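PDB 6AXA: purine nucleoside phosphorylase from Schistosoma mansoni, which catalyses the reversible phosphorolysis of purine nucleosides such as inosine and guanosine, giving the free purine base and ribose 1-phosphate. Local coordinates for residues L113-L118 and M221-E226; N117-I122 and A239-A244; H137-G142 and Y194-G199. All coordinates share one frame; numbering follows the deposited sequence.

Interaction 1 (L113-L118 and M221-E226); sequences LLITNL and MSTVPE. With D4Y ((3S)-5-fluoro-3-hydroxy-1,3-dihydro-2H-indol-2-one), chain J; DMS (dimethyl sulfoxide), chain E.
Asn-117 and Thr-223 meet with their side chains nearly perpendicular to one another. The amide ND2 donates to Thr-223 OG1 at 3.0 Å, with an angle of 143° at the hydrogen and the hydroxyl tilted 25° out of the amide plane. A chi1 of 63° sets Asn-117 CG between its own backbone N and carbonyl carbon and directs the amide at the loop; the other amide atom, OD1, accepts from Ser-241 OG, so both ends of the group are held. Ile-115, two residues back on the same face of the strand, runs antiparallel alongside Thr-223, its CG2 3.9 Å from Thr-223 OG1. Its CD1 reaches 4.5 Å from CB of Glu-226, whose carboxylate forms a salt bridge with Arg-86. Further along the strand, Leu-118 N donates to the dimethyl sulfoxide oxygen at 2.8 Å, while Leu-118 O takes a hydrogen from a water. On the loop side, Met-221 CG lies 3.4 Å from the hydroxyl O of the bound fluoro-hydroxyindolone. A central strand thus packs against the loop leading into helix 224-232, an arrangement consistent with the nucleoside-binding cleft of the trimeric purine nucleoside phosphorylase fold.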
ATOM      1  N   LEU A 113     -26.383   8.754   0.165  1.00 23.26           N
ATOM      2  CA  LEU A 113     -25.633   8.436   1.379  1.00 23.59           C
ATOM      3  C   LEU A 113     -24.929   9.702   1.855  1.00 23.48           C
ATOM      4  O   LEU A 113     -24.204  10.331   1.062  1.00 25.14           O
ATOM      5  CB  LEU A 113     -24.626   7.310   1.105  1.00 23.36           C
ATOM      6  CG  LEU A 113     -23.672   6.923   2.224  1.00 23.83           C
ATOM      7  CD1 LEU A 113     -24.422   6.403   3.464  1.00 23.68           C
ATOM      8  CD2 LEU A 113     -22.677   5.827   1.703  1.00 23.10           C
ATOM      9  N   LEU A 114     -25.214  10.119   3.116  1.00 22.75           N
ATOM     10  CA  LEU A 114     -24.610  11.291   3.756  1.00 22.05           C
ATOM     11  C   LEU A 114     -23.588  10.819   4.786  1.00 23.34           C
ATOM     12  O   LEU A 114     -23.914   9.970   5.618  1.00 23.58           O
ATOM     13  CB  LEU A 114     -25.677  12.172   4.432  1.00 24.29           C
ATOM     14  CG  LEU A 114     -26.892  12.552   3.583  1.00 24.83           C
ATOM     15  CD1 LEU A 114     -27.926  13.383   4.403  1.00 26.58           C
ATOM     16  CD2 LEU A 114     -26.500  13.372   2.353  1.00 25.34           C
ATOM     17  N   ILE A 115     -22.361  11.360   4.714  1.00 23.12           N
ATOM     18  CA  ILE A 115     -21.239  10.924   5.553  1.00 23.11           C
ATOM     19  C   ILE A 115     -20.550  12.118   6.236  1.00 24.24           C
ATOM     20  O   ILE A 115     -20.322  13.152   5.601  1.00 24.72           O
ATOM     21  CB  ILE A 115     -20.218  10.149   4.695  1.00 21.67           C
ATOM     22  CG1 ILE A 115     -20.855   8.985   3.929  1.00 24.14           C
ATOM     23  CG2 ILE A 115     -19.097   9.600   5.588  1.00 24.61           C
ATOM     24  CD1 ILE A 115     -19.882   8.347   2.887  1.00 25.30           C
ATOM     25  N   THR A 116     -20.242  11.997   7.545  1.00 24.62           N
ATOM     26  CA  THR A 116     -19.332  12.942   8.202  1.00 23.91           C
ATOM     27  C   THR A 116     -18.120  12.197   8.770  1.00 23.96           C
ATOM     28  O   THR A 116     -18.177  10.986   9.040  1.00 24.38           O
ATOM     29  CB  THR A 116     -19.994  13.757   9.320  1.00 25.40           C
ATOM     30  OG1 THR A 116     -20.508  12.892  10.356  1.00 26.85           O
ATOM     31  CG2 THR A 116     -21.133  14.607   8.746  1.00 26.89           C
ATOM     32  N   ASN A 117     -17.023  12.944   8.954  1.00 23.44           N
ATOM     33  CA  ASN A 117     -15.807  12.405   9.576  1.00 22.33           C
ATOM     34  C   ASN A 117     -15.027  13.531  10.256  1.00 23.85           C
ATOM     35  O   ASN A 117     -15.302  14.720  10.044  1.00 23.05           O
ATOM     36  CB  ASN A 117     -14.912  11.669   8.543  1.00 22.14           C
ATOM     37  CG  ASN A 117     -14.376  12.561   7.443  1.00 23.76           C
ATOM     38  OD1 ASN A 117     -13.655  13.533   7.684  1.00 24.10           O
ATOM     39  ND2 ASN A 117     -14.700  12.217   6.189  1.00 25.55           N
ATOM     40  N   LEU A 118     -14.071  13.136  11.102  1.00 21.77           N
ATOM     41  CA  LEU A 118     -13.045  14.026  11.655  1.00 21.51           C
ATOM     42  C   LEU A 118     -11.741  13.864  10.872  1.00 23.72           C
ATOM     43  O   LEU A 118     -11.353  12.739  10.517  1.00 22.63           O
ATOM     44  CB  LEU A 118     -12.835  13.719  13.130  1.00 25.48           C
ATOM     45  CG  LEU A 118     -13.920  14.272  14.077  1.00 32.85           C
ATOM     46  CD1 LEU A 118     -14.033  13.377  15.268  1.00 43.12           C
ATOM     47  CD2 LEU A 118     -13.505  15.635  14.503  1.00 32.88           C
ATOM     48  N   MET A 221      -8.856   8.637   8.080  1.00 18.58           N
ATOM     49  CA  MET A 221      -8.751   7.178   8.075  1.00 18.79           C
ATOM     50  C   MET A 221     -10.054   6.449   7.736  1.00 18.82           C
ATOM     51  O   MET A 221     -10.186   5.262   8.060  1.00 19.90           O
ATOM     52  CB  MET A 221      -8.254   6.683   9.449  1.00 21.04           C
ATOM     53  CG  MET A 221      -6.964   7.280   9.922  1.00 20.40           C
ATOM     54  SD  MET A 221      -6.654   6.837  11.687  1.00 20.41           S
ATOM     55  CE  MET A 221      -5.403   8.065  12.112  1.00 21.37           C
ATOM     56  N   SER A 222     -11.026   7.116   7.124  1.00 18.43           N
ATOM     57  CA  SER A 222     -12.320   6.489   6.826  1.00 19.85           C
ATOM     58  C   SER A 222     -12.820   6.991   5.476  1.00 21.23           C
ATOM     59  O   SER A 222     -12.062   7.544   4.662  1.00 19.46           O
ATOM     60  CB  SER A 222     -13.329   6.795   7.939  1.00 23.00           C
ATOM     61  OG  SER A 222     -13.695   8.161   7.859  1.00 24.80           O
ATOM     62  N   THR A 223     -14.134   6.755   5.226  1.00 20.17           N
ATOM     63  CA  THR A 223     -14.944   7.425   4.203  1.00 20.25           C
ATOM     64  C   THR A 223     -14.688   6.938   2.769  1.00 21.35           C
ATOM     65  O   THR A 223     -15.635   6.512   2.092  1.00 21.03           O
ATOM     66  CB  THR A 223     -14.759   8.941   4.333  1.00 22.11           C
ATOM     67  OG1 THR A 223     -15.251   9.346   5.627  1.00 21.59           O
ATOM     68  CG2 THR A 223     -15.560   9.695   3.277  1.00 21.95           C
ATOM     69  N   VAL A 224     -13.448   6.965   2.288  1.00 18.69           N
ATOM     70  CA  VAL A 224     -13.163   6.506   0.909  1.00 18.56           C
ATOM     71  C   VAL A 224     -13.627   5.069   0.651  1.00 19.05           C
ATOM     72  O   VAL A 224     -14.182   4.808  -0.444  1.00 19.29           O
ATOM     73  CB  VAL A 224     -11.678   6.741   0.580  1.00 18.92           C
ATOM     74  CG1 VAL A 224     -11.232   6.079  -0.710  1.00 20.85           C
ATOM     75  CG2 VAL A 224     -11.401   8.239   0.499  1.00 20.44           C
ATOM     76  N   PRO A 225     -13.455   4.090   1.562  1.00 17.59           N
ATOM     77  CA  PRO A 225     -14.000   2.735   1.247  1.00 17.83           C
ATOM     78  C   PRO A 225     -15.506   2.735   1.013  1.00 18.27           C
ATOM     79  O   PRO A 225     -15.978   2.135   0.006  1.00 18.50           O
ATOM     80  CB  PRO A 225     -13.572   1.885   2.452  1.00 19.48           C
ATOM     81  CG  PRO A 225     -12.286   2.605   2.948  1.00 18.43           C
ATOM     82  CD  PRO A 225     -12.627   4.079   2.793  1.00 16.97           C
ATOM     83  N   GLU A 226     -16.287   3.413   1.879  1.00 20.13           N
ATOM     84  CA  GLU A 226     -17.741   3.451   1.708  1.00 22.79           C
ATOM     85  C   GLU A 226     -18.137   4.197   0.442  1.00 22.72           C
ATOM     86  O   GLU A 226     -19.129   3.838  -0.215  1.00 22.31           O
ATOM     87  CB  GLU A 226     -18.430   4.122   2.915  1.00 25.99           C
ATOM     88  CG  GLU A 226     -18.134   3.592   4.267  1.00 28.19           C
ATOM     89  CD  GLU A 226     -16.908   4.251   4.910  1.00 28.35           C
ATOM     90  OE1 GLU A 226     -15.844   3.881   4.503  1.00 27.50           O
ATOM     91  OE2 GLU A 226     -17.022   5.145   5.812  1.00 32.80           O
TER
HETATM   92  C7  D4Y J 309      -7.364  12.529  11.596  0.88 23.15           C
HETATM   93  C4  D4Y J 309      -6.851  14.775  13.087  0.88 23.96           C
HETATM   94  C5  D4Y J 309      -8.110  14.228  13.071  0.88 24.79           C
HETATM   95  C6  D4Y J 309      -8.395  13.109  12.318  0.88 25.44           C
HETATM   96  C3  D4Y J 309      -5.824  14.216  12.333  0.88 23.26           C
HETATM   97  C2  D4Y J 309      -6.112  13.094  11.592  0.88 22.22           C
HETATM   98  C1  D4Y J 309      -5.903  11.311  10.241  0.88 23.53           C
HETATM   99  F   D4Y J 309      -9.092  14.791  13.800  0.88 26.88           F
HETATM  100  C   D4Y J 309      -7.391  11.455  10.561  0.88 24.30           C
HETATM  101  O   D4Y J 309      -8.119  10.288  10.879  0.88 25.08           O
HETATM  102  N   D4Y J 309      -5.293  12.385  10.775  0.88 23.35           N
HETATM  103  O1  D4Y J 309      -5.390  10.469   9.484  0.88 25.31           O
HETATM  104  S   DMS E 304     -14.263   9.145  11.674  1.00 60.22           S
HETATM  105  O   DMS E 304     -14.545  10.541  12.097  1.00 61.08           O
HETATM  106  C1  DMS E 304     -12.982   9.042  10.422  1.00 62.98           C
HETATM  107  C2  DMS E 304     -13.415   8.411  13.061  1.00 64.19           C
HETATM  108  O   HOH W   1     -11.651  10.774   8.699  1.00 24.41           O

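Interaction 2 (N117-I122 and A239-A244); sequences NLAGGI and AVSLIA. With D4Y ((3S)-5-fluoro-3-hydroxy-1,3-dihydro-2H-indol-2-one), chain J; DMS (dimethyl sulfoxide), chain E.
Ser-241 OG donates to Asn-117 OD1 at 2.7 Å, lying in the plane of that carbonyl and meeting a lone pair at 121° to the C=O bond. The bond joins two side chains on the same face of the sheet, and Ala-119 CB lies beside the hydroxyl on that face. Backbone bonds run alongside it. Asn-117 N gives its hydrogen to Val-240 O, and Asn-117 O receives Leu-242 N at 2.9 Å in an almost straight bond, 176° at the hydrogen. Leu-242 O then accepts from Ala-119 N at 3.0 Å, and Ala-119 O from Ala-244 N. Both backbone polar atoms of Asn-117, Ala-119 and Leu-242 are therefore satisfied across this pairing. The CA-H groups of Ser-241, Leu-118 and Ile-243 add weaker contacts to the same three carbonyls. These are neighbouring parallel strands in the central mixed sheet of the phosphorylase fold, and their short segments are twisted 54° apart. Leu-118 and Leu-242 lie side by side on the face turned from Ser-241, with their CD2 atoms 3.9 Å apart; Val-262 of helix 259-283 packs on Leu-118. Past Ala-119, Gly-121 N sits 3.9 Å from Ile-243 CG2. The bound indolone rests by the end of the pairing, its F 3.2 Å from Ala-244 CB and its C3 3.5 Å from Gly-120 N.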
ATOM      1  N   ASN A 117     -17.023  12.944   8.954  1.00 23.44           N
ATOM      2  CA  ASN A 117     -15.807  12.405   9.576  1.00 22.33           C
ATOM      3  C   ASN A 117     -15.027  13.531  10.256  1.00 23.85           C
ATOM      4  O   ASN A 117     -15.302  14.720  10.044  1.00 23.05           O
ATOM      5  CB  ASN A 117     -14.912  11.669   8.543  1.00 22.14           C
ATOM      6  CG  ASN A 117     -14.376  12.561   7.443  1.00 23.76           C
ATOM      7  OD1 ASN A 117     -13.655  13.533   7.684  1.00 24.10           O
ATOM      8  ND2 ASN A 117     -14.700  12.217   6.189  1.00 25.55           N
ATOM      9  N   LEU A 118     -14.071  13.136  11.102  1.00 21.77           N
ATOM     10  CA  LEU A 118     -13.045  14.026  11.655  1.00 21.51           C
ATOM     11  C   LEU A 118     -11.741  13.864  10.872  1.00 23.72           C
ATOM     12  O   LEU A 118     -11.353  12.739  10.517  1.00 22.63           O
ATOM     13  CB  LEU A 118     -12.835  13.719  13.130  1.00 25.48           C
ATOM     14  CG  LEU A 118     -13.920  14.272  14.077  1.00 32.85           C
ATOM     15  CD1 LEU A 118     -14.033  13.377  15.268  1.00 43.12           C
ATOM     16  CD2 LEU A 118     -13.505  15.635  14.503  1.00 32.88           C
ATOM     17  N   ALA A 119     -11.076  14.982  10.564  1.00 22.02           N
ATOM     18  CA  ALA A 119      -9.879  14.955   9.718  1.00 20.59           C
ATOM     19  C   ALA A 119      -8.846  15.992  10.155  1.00 23.29           C
ATOM     20  O   ALA A 119      -9.168  16.955  10.849  1.00 21.42           O
ATOM     21  CB  ALA A 119     -10.241  15.200   8.248  1.00 21.83           C
ATOM     22  N   GLY A 120      -7.597  15.779   9.724  1.00 20.72           N
ATOM     23  CA  GLY A 120      -6.536  16.777   9.886  1.00 22.69           C
ATOM     24  C   GLY A 120      -6.449  17.712   8.686  1.00 22.46           C
ATOM     25  O   GLY A 120      -6.646  17.303   7.534  1.00 21.84           O
ATOM     26  N   GLY A 121      -6.172  18.986   8.972  1.00 22.28           N
ATOM     27  CA  GLY A 121      -6.012  19.979   7.937  1.00 23.88           C
ATOM     28  C   GLY A 121      -4.596  20.006   7.378  1.00 24.09           C
ATOM     29  O   GLY A 121      -3.624  20.018   8.119  1.00 25.37           O
ATOM     30  N   ILE A 122      -4.498  20.064   6.041  1.00 23.12           N
ATOM     31  CA  ILE A 122      -3.236  20.203   5.324  1.00 23.77           C
ATOM     32  C   ILE A 122      -3.149  21.572   4.633  1.00 25.44           C
ATOM     33  O   ILE A 122      -2.173  22.304   4.790  1.00 27.04           O
ATOM     34  CB  ILE A 122      -3.066  19.057   4.294  1.00 23.40           C
ATOM     35  CG1 ILE A 122      -3.130  17.643   4.948  1.00 23.97           C
ATOM     36  CG2 ILE A 122      -1.800  19.265   3.514  1.00 25.30           C
ATOM     37  CD1 ILE A 122      -2.001  17.318   5.914  1.00 26.33           C
ATOM     38  N   ALA A 239     -20.108  13.996   1.418  1.00 22.77           N
ATOM     39  CA  ALA A 239     -19.182  13.708   2.511  1.00 22.13           C
ATOM     40  C   ALA A 239     -18.587  15.024   3.023  1.00 23.52           C
ATOM     41  O   ALA A 239     -18.112  15.842   2.219  1.00 23.59           O
ATOM     42  CB  ALA A 239     -18.067  12.734   2.067  1.00 23.05           C
ATOM     43  N   VAL A 240     -18.628  15.235   4.353  1.00 22.72           N
ATOM     44  CA  VAL A 240     -18.155  16.473   4.993  1.00 24.26           C
ATOM     45  C   VAL A 240     -17.159  16.136   6.105  1.00 24.55           C
ATOM     46  O   VAL A 240     -17.459  15.312   6.974  1.00 24.83           O
ATOM     47  CB  VAL A 240     -19.327  17.299   5.544  1.00 24.01           C
ATOM     48  CG1 VAL A 240     -18.831  18.615   6.208  1.00 25.05           C
ATOM     49  CG2 VAL A 240     -20.368  17.607   4.421  1.00 26.13           C
ATOM     50  N   SER A 241     -15.967  16.762   6.068  1.00 23.20           N
ATOM     51  CA  SER A 241     -14.955  16.637   7.128  1.00 22.82           C
ATOM     52  C   SER A 241     -15.054  17.805   8.119  1.00 21.89           C
ATOM     53  O   SER A 241     -15.219  18.966   7.721  1.00 24.79           O
ATOM     54  CB  SER A 241     -13.536  16.605   6.554  1.00 21.98           C
ATOM     55  OG  SER A 241     -13.230  15.428   5.822  1.00 22.46           O
ATOM     56  N   LEU A 242     -14.964  17.496   9.415  1.00 21.95           N
ATOM     57  CA  LEU A 242     -14.732  18.483  10.472  1.00 22.86           C
ATOM     58  C   LEU A 242     -13.239  18.485  10.815  1.00 24.29           C
ATOM     59  O   LEU A 242     -12.674  17.427  11.133  1.00 23.75           O
ATOM     60  CB  LEU A 242     -15.555  18.158  11.721  1.00 24.55           C
ATOM     61  CG  LEU A 242     -15.223  18.935  13.010  1.00 23.83           C
ATOM     62  CD1 LEU A 242     -15.393  20.456  12.855  1.00 25.56           C
ATOM     63  CD2 LEU A 242     -16.140  18.507  14.192  1.00 25.38           C
ATOM     64  N   ILE A 243     -12.596  19.648  10.698  1.00 24.37           N
ATOM     65  CA  ILE A 243     -11.145  19.785  10.833  1.00 26.66           C
ATOM     66  C   ILE A 243     -10.788  19.959  12.317  1.00 25.28           C
ATOM     67  O   ILE A 243     -11.299  20.852  12.997  1.00 25.91           O
ATOM     68  CB  ILE A 243     -10.638  20.976   9.995  1.00 27.00           C
ATOM     69  CG1 ILE A 243     -11.009  20.839   8.514  1.00 26.75           C
ATOM     70  CG2 ILE A 243      -9.126  21.197  10.173  1.00 28.47           C
ATOM     71  CD1 ILE A 243     -10.557  19.505   7.867  1.00 26.78           C
ATOM     72  N   ALA A 244      -9.930  19.074  12.841  1.00 26.47           N
ATOM     73  CA  ALA A 244      -9.545  19.174  14.251  1.00 27.51           C
ATOM     74  C   ALA A 244      -8.301  20.033  14.486  1.00 26.36           C
ATOM     75  O   ALA A 244      -8.135  20.558  15.587  1.00 27.38           O
ATOM     76  CB  ALA A 244      -9.307  17.767  14.814  1.00 28.54           C
TER
HETATM   77  C7  D4Y J 309      -7.364  12.529  11.596  0.88 23.15           C
HETATM   78  C4  D4Y J 309      -6.851  14.775  13.087  0.88 23.96           C
HETATM   79  C5  D4Y J 309      -8.110  14.228  13.071  0.88 24.79           C
HETATM   80  C6  D4Y J 309      -8.395  13.109  12.318  0.88 25.44           C
HETATM   81  C3  D4Y J 309      -5.824  14.216  12.333  0.88 23.26           C
HETATM   82  C2  D4Y J 309      -6.112  13.094  11.592  0.88 22.22           C
HETATM   83  C1  D4Y J 309      -5.903  11.311  10.241  0.88 23.53           C
HETATM   84  F   D4Y J 309      -9.092  14.791  13.800  0.88 26.88           F
HETATM   85  C   D4Y J 309      -7.391  11.455  10.561  0.88 24.30           C
HETATM   86  O   D4Y J 309      -8.119  10.288  10.879  0.88 25.08           O
HETATM   87  N   D4Y J 309      -5.293  12.385  10.775  0.88 23.35           N
HETATM   88  O1  D4Y J 309      -5.390  10.469   9.484  0.88 25.31           O
HETATM   89  S   DMS E 304     -14.263   9.145  11.674  1.00 60.22           S
HETATM   90  O   DMS E 304     -14.545  10.541  12.097  1.00 61.08           O
HETATM   91  C1  DMS E 304     -12.982   9.042  10.422  1.00 62.98           C
HETATM   92  C2  DMS E 304     -13.415   8.411  13.061  1.00 64.19           C

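Interaction 3 (H137-G142 and Y194-G199); sequences HINFPG and YAFNGG. With D4Y ((3S)-5-fluoro-3-hydroxy-1,3-dihydro-2H-indol-2-one), chain J.
Two parallel strands of the mixed sheet of the phosphorylase fold pair here, one running into a short helix and the other into a loop at the bound ligand. Ile-138 bonds to the facing strand through both backbone polar atoms: its N donates to Tyr-194 O at 2.9 Å, and its O accepts from Phe-196 N at 3.0 Å, nearly straight. Beyond these bonds side chains take over. Pro-141, in the first turn of the helix, lays CG over one face of the Phe-196 ring, a CH-pi contact 4.0 Å from the centroid and 27° off the normal. Asn-139 runs beside the same ring, its amide 30° from coplanar with it, and brings OD1 to the edge, 3.4 Å from Phe-196 CD2. With CG anti to the backbone N (chi1 -176°), Asn-139 also serves as N-cap, OD1 accepting a weak bond from Gly-142 N. Phe-140 presents its ring edge to the opposite strand: CD2 is 3.5 Å from Phe-196 O, and CE2 approaches Ala-195 CB, while Ile-138 CG2 lies above one face, near its rim. Phe-196 O is buried with no hydrogen-bond partner in the model. In the loop, Asn-197 ND2 donates to O1 of the indolone at 3.1 Å and also to Thr-201 O, two bonds that fix the amide beside the ligand. Leu-143 of a second subunit packs on Phe-140 and Pro-141, and Glu-207 of a third accepts from Asn-139 N. Val-224 and Pro-225 of helix 224-232 pack on the face bearing Tyr-194 and Phe-196, while strand 218-220 bonds along the other edge of strand 189-196.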
ATOM      1  N   HIS A 137     -10.786  12.698  -3.996  1.00 21.08           N
ATOM      2  CA  HIS A 137      -9.922  12.021  -3.017  1.00 20.10           C
ATOM      3  C   HIS A 137      -8.632  11.490  -3.638  1.00 21.66           C
ATOM      4  O   HIS A 137      -8.505  11.330  -4.856  1.00 21.50           O
ATOM      5  CB  HIS A 137     -10.654  10.883  -2.268  1.00 20.96           C
ATOM      6  CG  HIS A 137     -11.098   9.722  -3.117  1.00 20.25           C
ATOM      7  ND1 HIS A 137     -12.398   9.253  -3.091  1.00 20.49           N
ATOM      8  CD2 HIS A 137     -10.404   8.867  -3.905  1.00 20.47           C
ATOM      9  CE1 HIS A 137     -12.497   8.200  -3.887  1.00 21.59           C
ATOM     10  NE2 HIS A 137     -11.305   7.946  -4.390  1.00 21.50           N
ATOM     11  N   ILE A 138      -7.663  11.219  -2.768  1.00 20.03           N
ATOM     12  CA  ILE A 138      -6.450  10.483  -3.128  1.00 19.69           C
ATOM     13  C   ILE A 138      -6.386   9.222  -2.248  1.00 19.92           C
ATOM     14  O   ILE A 138      -6.207   9.292  -1.020  1.00 19.30           O
ATOM     15  CB  ILE A 138      -5.177  11.332  -3.023  1.00 22.08           C
ATOM     16  CG1 ILE A 138      -5.180  12.424  -4.117  1.00 24.36           C
ATOM     17  CG2 ILE A 138      -3.934  10.432  -3.179  1.00 22.46           C
ATOM     18  CD1 ILE A 138      -4.129  13.420  -4.002  1.00 27.96           C
ATOM     19  N   ASN A 139      -6.543   8.056  -2.881  1.00 19.89           N
ATOM     20  CA  ASN A 139      -6.718   6.764  -2.199  1.00 18.35           C
ATOM     21  C   ASN A 139      -5.389   5.999  -2.115  1.00 20.06           C
ATOM     22  O   ASN A 139      -5.102   5.147  -2.950  1.00 19.80           O
ATOM     23  CB  ASN A 139      -7.773   5.985  -2.985  1.00 18.15           C
ATOM     24  CG  ASN A 139      -8.172   4.654  -2.378  1.00 18.86           C
ATOM     25  OD1 ASN A 139      -7.770   4.250  -1.277  1.00 19.26           O
ATOM     26  ND2 ASN A 139      -8.998   3.921  -3.169  1.00 18.74           N
ATOM     27  N   PHE A 140      -4.577   6.283  -1.091  1.00 19.17           N
ATOM     28  CA  PHE A 140      -3.274   5.619  -0.999  1.00 19.05           C
ATOM     29  C   PHE A 140      -3.406   4.099  -0.894  1.00 17.58           C
ATOM     30  O   PHE A 140      -2.671   3.383  -1.619  1.00 18.31           O
ATOM     31  CB  PHE A 140      -2.485   6.242   0.170  1.00 19.27           C
ATOM     32  CG  PHE A 140      -2.022   7.673  -0.128  1.00 19.17           C
ATOM     33  CD1 PHE A 140      -1.071   7.915  -1.079  1.00 21.89           C
ATOM     34  CD2 PHE A 140      -2.564   8.754   0.544  1.00 23.25           C
ATOM     35  CE1 PHE A 140      -0.661   9.199  -1.390  1.00 24.08           C
ATOM     36  CE2 PHE A 140      -2.166  10.081   0.231  1.00 24.60           C
ATOM     37  CZ  PHE A 140      -1.195  10.288  -0.720  1.00 23.19           C
ATOM     38  N   PRO A 141      -4.333   3.548  -0.119  1.00 15.93           N
ATOM     39  CA  PRO A 141      -4.506   2.080  -0.144  1.00 17.05           C
ATOM     40  C   PRO A 141      -4.869   1.545  -1.525  1.00 18.42           C
ATOM     41  O   PRO A 141      -4.369   0.491  -1.953  1.00 18.82           O
ATOM     42  CB  PRO A 141      -5.607   1.836   0.912  1.00 17.89           C
ATOM     43  CG  PRO A 141      -5.467   2.985   1.903  1.00 17.32           C
ATOM     44  CD  PRO A 141      -5.150   4.168   0.955  1.00 17.29           C
ATOM     45  N   GLY A 142      -5.715   2.256  -2.266  1.00 16.80           N
ATOM     46  CA  GLY A 142      -6.111   1.774  -3.585  1.00 18.75           C
ATOM     47  C   GLY A 142      -4.977   1.728  -4.590  1.00 20.70           C
ATOM     48  O   GLY A 142      -4.857   0.761  -5.361  1.00 21.26           O
ATOM     49  N   TYR A 194      -9.671  14.944  -0.153  1.00 20.18           N
ATOM     50  CA  TYR A 194      -9.439  14.103   1.025  1.00 20.87           C
ATOM     51  C   TYR A 194      -8.417  13.017   0.728  1.00 19.87           C
ATOM     52  O   TYR A 194      -8.613  12.206  -0.195  1.00 21.59           O
ATOM     53  CB  TYR A 194     -10.752  13.456   1.438  1.00 20.56           C
ATOM     54  CG  TYR A 194     -10.769  12.545   2.676  1.00 18.59           C
ATOM     55  CD1 TYR A 194     -11.258  13.015   3.908  1.00 19.72           C
ATOM     56  CD2 TYR A 194     -10.413  11.221   2.601  1.00 18.24           C
ATOM     57  CE1 TYR A 194     -11.333  12.176   5.044  1.00 19.59           C
ATOM     58  CE2 TYR A 194     -10.487  10.358   3.732  1.00 18.24           C
ATOM     59  CZ  TYR A 194     -10.952  10.832   4.941  1.00 19.83           C
ATOM     60  OH  TYR A 194     -11.057  10.023   6.066  1.00 21.27           O
ATOM     61  N   ALA A 195      -7.345  12.979   1.521  1.00 19.72           N
ATOM     62  CA  ALA A 195      -6.353  11.887   1.459  1.00 19.43           C
ATOM     63  C   ALA A 195      -6.726  10.788   2.440  1.00 19.93           C
ATOM     64  O   ALA A 195      -6.886  11.054   3.631  1.00 19.43           O
ATOM     65  CB  ALA A 195      -4.956  12.389   1.820  1.00 21.42           C
ATOM     66  N   PHE A 196      -6.786   9.541   1.961  1.00 18.41           N
ATOM     67  CA  PHE A 196      -7.088   8.377   2.808  1.00 17.68           C
ATOM     68  C   PHE A 196      -5.765   7.839   3.340  1.00 18.76           C
ATOM     69  O   PHE A 196      -4.978   7.267   2.584  1.00 17.99           O
ATOM     70  CB  PHE A 196      -7.869   7.342   1.986  1.00 18.87           C
ATOM     71  CG  PHE A 196      -8.268   6.070   2.729  1.00 18.66           C
ATOM     72  CD1 PHE A 196      -8.301   6.016   4.107  1.00 20.53           C
ATOM     73  CD2 PHE A 196      -8.596   4.889   2.001  1.00 18.50           C
ATOM     74  CE1 PHE A 196      -8.691   4.833   4.780  1.00 20.32           C
ATOM     75  CE2 PHE A 196      -8.946   3.722   2.659  1.00 17.22           C
ATOM     76  CZ  PHE A 196      -8.986   3.669   4.049  1.00 18.43           C
ATOM     77  N   ASN A 197      -5.508   8.077   4.636  1.00 19.53           N
ATOM     78  CA  ASN A 197      -4.442   7.433   5.423  1.00 18.80           C
ATOM     79  C   ASN A 197      -5.013   6.162   6.046  1.00 17.80           C
ATOM     80  O   ASN A 197      -5.897   6.228   6.897  1.00 18.15           O
ATOM     81  CB  ASN A 197      -3.985   8.425   6.510  1.00 19.35           C
ATOM     82  CG  ASN A 197      -3.104   7.822   7.592  1.00 18.85           C
ATOM     83  OD1 ASN A 197      -2.346   6.852   7.398  1.00 19.91           O
ATOM     84  ND2 ASN A 197      -3.182   8.455   8.786  1.00 19.52           N
ATOM     85  N   GLY A 198      -4.474   4.995   5.690  1.00 16.33           N
ATOM     86  CA  GLY A 198      -5.013   3.759   6.266  1.00 18.62           C
ATOM     87  C   GLY A 198      -5.053   3.750   7.795  1.00 18.58           C
ATOM     88  O   GLY A 198      -5.955   3.156   8.412  1.00 20.88           O
ATOM     89  N   GLY A 199      -4.049   4.327   8.430  1.00 17.60           N
ATOM     90  CA  GLY A 199      -4.036   4.437   9.891  1.00 17.44           C
ATOM     91  C   GLY A 199      -3.521   3.188  10.611  1.00 17.19           C
ATOM     92  O   GLY A 199      -3.042   2.242   9.957  1.00 18.84           O
TER
HETATM   93  C7  D4Y J 309      -7.364  12.529  11.596  0.88 23.15           C
HETATM   94  C4  D4Y J 309      -6.851  14.775  13.087  0.88 23.96           C
HETATM   95  C5  D4Y J 309      -8.110  14.228  13.071  0.88 24.79           C
HETATM   96  C6  D4Y J 309      -8.395  13.109  12.318  0.88 25.44           C
HETATM   97  C3  D4Y J 309      -5.824  14.216  12.333  0.88 23.26           C
HETATM   98  C2  D4Y J 309      -6.112  13.094  11.592  0.88 22.22           C
HETATM   99  C1  D4Y J 309      -5.903  11.311  10.241  0.88 23.53           C
HETATM  100  F   D4Y J 309      -9.092  14.791  13.800  0.88 26.88           F
HETATM  101  C   D4Y J 309      -7.391  11.455  10.561  0.88 24.30           C
HETATM  102  O   D4Y J 309      -8.119  10.288  10.879  0.88 25.08           O
HETATM  103  N   D4Y J 309      -5.293  12.385  10.775  0.88 23.35           N
HETATM  104  O1  D4Y J 309      -5.390  10.469   9.484  0.88 25.31           O

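Of the elements in these contacts, strand 112-121 comes first and opens two of the loops. Strand 131-139 follows, and interaction 3 joins its end to strand 189-196, closing a loop of 51 residues. That loop is nested inside those closed by interactions 1 and 2: interaction 1 closes where the chain returns at 221-226, and interaction 2, from the same strand, closes a still longer loop at 239-244. Asn-117 and Leu-118 belong to both interactions 1 and 2, and helix 224-232 leads on to strand 236-246. Tyr-194 of interaction 3 packs against Asn-117 and Ser-241, while Phe-196 meets Pro-225. All three contacts border the bound indolone, tying the central sheet to helix 224-232 around the ligand site.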